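Local coordinates for protein ATP12 ATPase (Paracoccus denitrificans, PDB 2R31) that probably acts as a chaperone in assembly of the F1 sector of ATP synthase, at residues 34-46 with 72-84. Sequence-based numbering, arbitrary orientation. Where two conformers were deposited one is given.
Sequences LRTPGKQPLRLPT and TRSANSAIEKVAP
Glu-80 reaches from helix 70-82 into the type I beta turn Thr-36 to Lys-39 and grips it with one carboxylate oxygen. Its OE2 accepts twice: Thr-36 OG1 donates at 2.7 Å from the anti side, 18° out of the carboxylate plane, and Gly-38 N at 2.8 Å, nearly in line with the C-O bond. Thr-36 holds OG1 between its backbone N and carbonyl carbon (chi1 69°), where the same hydroxyl also accepts from Gln-40 N at 3.0 Å. With an alanine at Glu-80, the Thr-36 hydroxyl and the Gly-38 amide would probably lose their shared acceptor, and the turn would be held less firmly against the helix. One helical turn earlier, the Asn-76 amide lies against the Pro-37 ring, Asn-76 ND2 3.4 Å from Pro-37 CD, while a water links Asn-76 OD1 to Arg-35 O. A second water joins Gln-40 NE2 to Glu-80 O. The CG2 methyl of Ile-79, in the conformer given, sits 4.0 Å from Thr-36 CG2, the two side chains crossing at a slant; further along, Leu-44 CD2 rests 3.8 Å from Ala-75 CB, with helix 47-58 against the same leucine. This is a type I beta turn whose Gly-38 amide and Thr-36 hydroxyl share one glutamate oxygen, docking the loop after the three-stranded antiparallel sheet onto helix 70-82.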
# COMPACT_ATOMS: atom_id res chain seq x y z
N LEU A 34 22.84 9.05 0.83
CA LEU A 34 22.35 7.81 0.22
C LEU A 34 21.71 8.14 -1.12
O LEU A 34 21.05 9.15 -1.22
CB LEU A 34 21.31 7.18 1.18
CG LEU A 34 20.59 5.92 0.81
CD1 LEU A 34 21.57 4.77 0.59
CD2 LEU A 34 19.64 5.51 1.93
N ARG A 35 21.93 7.29 -2.11
CA ARG A 35 21.25 7.36 -3.40
C ARG A 35 20.38 6.14 -3.58
O ARG A 35 20.48 5.15 -2.84
CB ARG A 35 22.25 7.48 -4.56
CG ARG A 35 22.94 8.81 -4.58
CD ARG A 35 23.90 9.11 -5.66
NE ARG A 35 24.42 10.47 -5.72
CZ ARG A 35 23.99 11.44 -6.53
NH1 ARG A 35 22.98 11.26 -7.39
NH2 ARG A 35 24.58 12.63 -6.46
N THR A 36 19.47 6.23 -4.56
CA THR A 36 18.71 5.04 -4.92
C THR A 36 19.59 4.05 -5.67
O THR A 36 20.69 4.36 -6.09
CB THR A 36 17.47 5.41 -5.74
OG1 THR A 36 17.91 5.88 -7.02
CG2 THR A 36 16.62 6.50 -5.06
N PRO A 37 19.12 2.83 -5.87
CA PRO A 37 19.93 1.85 -6.61
C PRO A 37 20.29 2.29 -8.02
O PRO A 37 21.39 1.90 -8.47
CB PRO A 37 19.04 0.60 -6.62
CG PRO A 37 18.21 0.73 -5.36
CD PRO A 37 17.90 2.21 -5.33
N GLY A 38 19.46 3.07 -8.68
CA GLY A 38 19.71 3.70 -9.96
C GLY A 38 20.50 4.99 -9.85
O GLY A 38 20.63 5.71 -10.86
N LYS A 39 21.02 5.29 -8.66
CA LYS A 39 21.91 6.43 -8.44
C LYS A 39 21.21 7.78 -8.47
O LYS A 39 21.81 8.83 -8.64
CB LYS A 39 23.09 6.37 -9.44
CG LYS A 39 24.01 5.22 -9.08
CD LYS A 39 25.33 5.49 -9.76
CE LYS A 39 25.61 4.43 -10.82
NZ LYS A 39 25.44 3.02 -10.36
N GLN A 40 19.90 7.81 -8.28
CA GLN A 40 19.13 9.04 -8.17
C GLN A 40 19.25 9.57 -6.74
O GLN A 40 19.43 8.76 -5.82
CB GLN A 40 17.67 8.85 -8.53
CG GLN A 40 17.58 8.43 -9.99
CD GLN A 40 16.17 8.12 -10.45
OE1 GLN A 40 15.23 8.74 -9.98
NE2 GLN A 40 16.09 7.17 -11.36
N PRO A 41 19.25 10.88 -6.55
CA PRO A 41 19.29 11.37 -5.19
C PRO A 41 18.11 10.85 -4.39
O PRO A 41 17.00 10.86 -4.83
CB PRO A 41 19.24 12.89 -5.31
CG PRO A 41 19.74 13.15 -6.69
CD PRO A 41 19.24 11.98 -7.51
N LEU A 42 18.34 10.32 -3.19
CA LEU A 42 17.33 9.93 -2.26
C LEU A 42 17.00 11.18 -1.45
O LEU A 42 17.79 11.63 -0.61
CB LEU A 42 17.74 8.79 -1.33
CG LEU A 42 16.65 8.30 -0.39
CD1 LEU A 42 15.58 7.52 -1.13
CD2 LEU A 42 17.21 7.44 0.76
N ARG A 43 15.84 11.78 -1.67
CA ARG A 43 15.35 12.94 -0.95
C ARG A 43 13.95 12.60 -0.43
O ARG A 43 13.12 12.10 -1.18
CB ARG A 43 15.34 14.20 -1.79
CG ARG A 43 16.72 14.67 -2.16
CD ARG A 43 17.57 15.20 -1.02
NE ARG A 43 18.88 15.65 -1.51
CZ ARG A 43 19.92 14.85 -1.74
NH1 ARG A 43 19.88 13.55 -1.51
NH2 ARG A 43 21.05 15.34 -2.23
N LEU A 44 13.70 12.86 0.85
CA LEU A 44 12.49 12.41 1.52
C LEU A 44 11.64 13.58 2.01
O LEU A 44 12.17 14.64 2.37
CB LEU A 44 12.90 11.56 2.73
CG LEU A 44 13.90 10.45 2.38
CD1 LEU A 44 14.41 9.87 3.68
CD2 LEU A 44 13.27 9.39 1.49
N PRO A 45 10.33 13.40 2.06
CA PRO A 45 9.44 14.55 2.34
C PRO A 45 9.39 14.96 3.80
O PRO A 45 8.94 16.09 4.08
CB PRO A 45 8.07 14.08 1.86
CG PRO A 45 8.15 12.59 1.99
CD PRO A 45 9.55 12.26 1.56
N THR A 46 9.75 14.10 4.73
CA THR A 46 9.57 14.36 6.17
C THR A 46 10.81 13.94 6.94
O THR A 46 11.50 12.98 6.62
CB THR A 46 8.33 13.65 6.76
OG1 THR A 46 8.61 12.23 6.65
CG2 THR A 46 7.06 13.97 6.02
N THR A 72 13.28 2.02 3.09
CA THR A 72 14.19 2.31 1.97
C THR A 72 13.62 1.78 0.67
O THR A 72 13.66 2.48 -0.36
CB THR A 72 15.58 1.68 2.26
OG1 THR A 72 16.15 2.25 3.42
CG2 THR A 72 16.53 1.92 1.09
N ARG A 73 13.09 0.56 0.68
CA ARG A 73 12.50 -0.04 -0.50
C ARG A 73 11.34 0.81 -1.03
O ARG A 73 11.25 1.02 -2.25
CB ARG A 73 12.04 -1.46 -0.16
CG ARG A 73 11.40 -2.34 -1.18
CD ARG A 73 11.56 -3.82 -0.91
NE ARG A 73 10.62 -4.52 -0.02
CZ ARG A 73 10.95 -4.96 1.18
NH1 ARG A 73 12.20 -4.55 1.41
NH2 ARG A 73 10.27 -5.61 2.12
N SER A 74 10.47 1.28 -0.15
CA SER A 74 9.36 2.14 -0.56
C SER A 74 9.82 3.48 -1.07
O SER A 74 9.29 3.99 -2.06
CB SER A 74 8.44 2.32 0.66
OG SER A 74 7.82 1.19 1.12
N ALA A 75 10.82 4.09 -0.43
CA ALA A 75 11.33 5.37 -0.90
C ALA A 75 12.00 5.24 -2.25
O ALA A 75 11.85 6.12 -3.11
CB ALA A 75 12.29 5.94 0.13
N ASN A 76 12.75 4.17 -2.47
CA ASN A 76 13.37 3.94 -3.77
C ASN A 76 12.29 3.88 -4.84
O ASN A 76 12.42 4.42 -5.95
CB ASN A 76 14.17 2.64 -3.77
CG ASN A 76 15.47 2.73 -3.00
OD1 ASN A 76 16.01 3.80 -2.77
ND2 ASN A 76 15.99 1.53 -2.66
N SER A 77 11.18 3.18 -4.58
CA SER A 77 10.07 3.10 -5.55
C SER A 77 9.41 4.45 -5.76
O SER A 77 9.07 4.82 -6.86
CB SER A 77 9.08 2.05 -5.08
OG SER A 77 8.01 1.98 -6.00
N ALA A 78 9.22 5.19 -4.67
CA ALA A 78 8.63 6.52 -4.82
C ALA A 78 9.45 7.37 -5.78
O ALA A 78 8.94 8.06 -6.66
CB ALA A 78 8.53 7.22 -3.47
N ILE A 79 10.77 7.37 -5.60
CA ILE A 79 11.65 8.24 -6.37
C ILE A 79 11.83 7.71 -7.78
O ILE A 79 11.77 8.51 -8.76
CB ILE A 79 13.00 8.40 -5.63
CG1 ILE A 79 12.80 9.15 -4.33
CG2 ILE A 79 14.04 9.11 -6.53
CD1 ILE A 79 13.88 8.95 -3.29
N GLU A 80 12.07 6.42 -7.97
CA GLU A 80 12.43 5.87 -9.26
C GLU A 80 11.21 5.55 -10.14
O GLU A 80 11.35 5.60 -11.38
CB GLU A 80 13.23 4.58 -9.13
CG GLU A 80 14.59 4.84 -8.47
CD GLU A 80 15.56 3.74 -8.61
OE1 GLU A 80 15.20 2.59 -8.95
OE2 GLU A 80 16.79 3.93 -8.48
N LYS A 81 10.09 5.19 -9.55
CA LYS A 81 8.91 4.67 -10.25
C LYS A 81 7.70 5.56 -10.13
O LYS A 81 7.12 5.95 -11.13
CB LYS A 81 8.63 3.24 -9.81
CG LYS A 81 9.77 2.27 -10.00
CD LYS A 81 9.85 0.90 -9.42
CE LYS A 81 9.41 0.65 -8.01
NZ LYS A 81 8.99 -0.71 -7.64
N VAL A 82 7.27 5.88 -8.92
CA VAL A 82 5.96 6.52 -8.77
C VAL A 82 5.99 8.00 -9.04
O VAL A 82 5.19 8.48 -9.86
CB VAL A 82 5.35 6.23 -7.39
CG1 VAL A 82 4.04 6.95 -7.24
CG2 VAL A 82 5.24 4.72 -7.17
N ALA A 83 6.90 8.75 -8.46
CA ALA A 83 6.94 10.17 -8.74
C ALA A 83 7.15 10.47 -10.23
O ALA A 83 6.40 11.31 -10.77
CB ALA A 83 8.01 10.93 -7.90
N PRO A 84 8.05 9.84 -10.97
CA PRO A 84 8.19 10.15 -12.39
C PRO A 84 7.02 9.69 -13.25
O PRO A 84 6.90 10.20 -14.37
CB PRO A 84 9.49 9.47 -12.78
CG PRO A 84 10.01 8.75 -11.64
CD PRO A 84 9.13 8.93 -10.48
O HOH W 1 18.39 3.92 -1.18
O HOH W 2 13.70 6.24 -12.68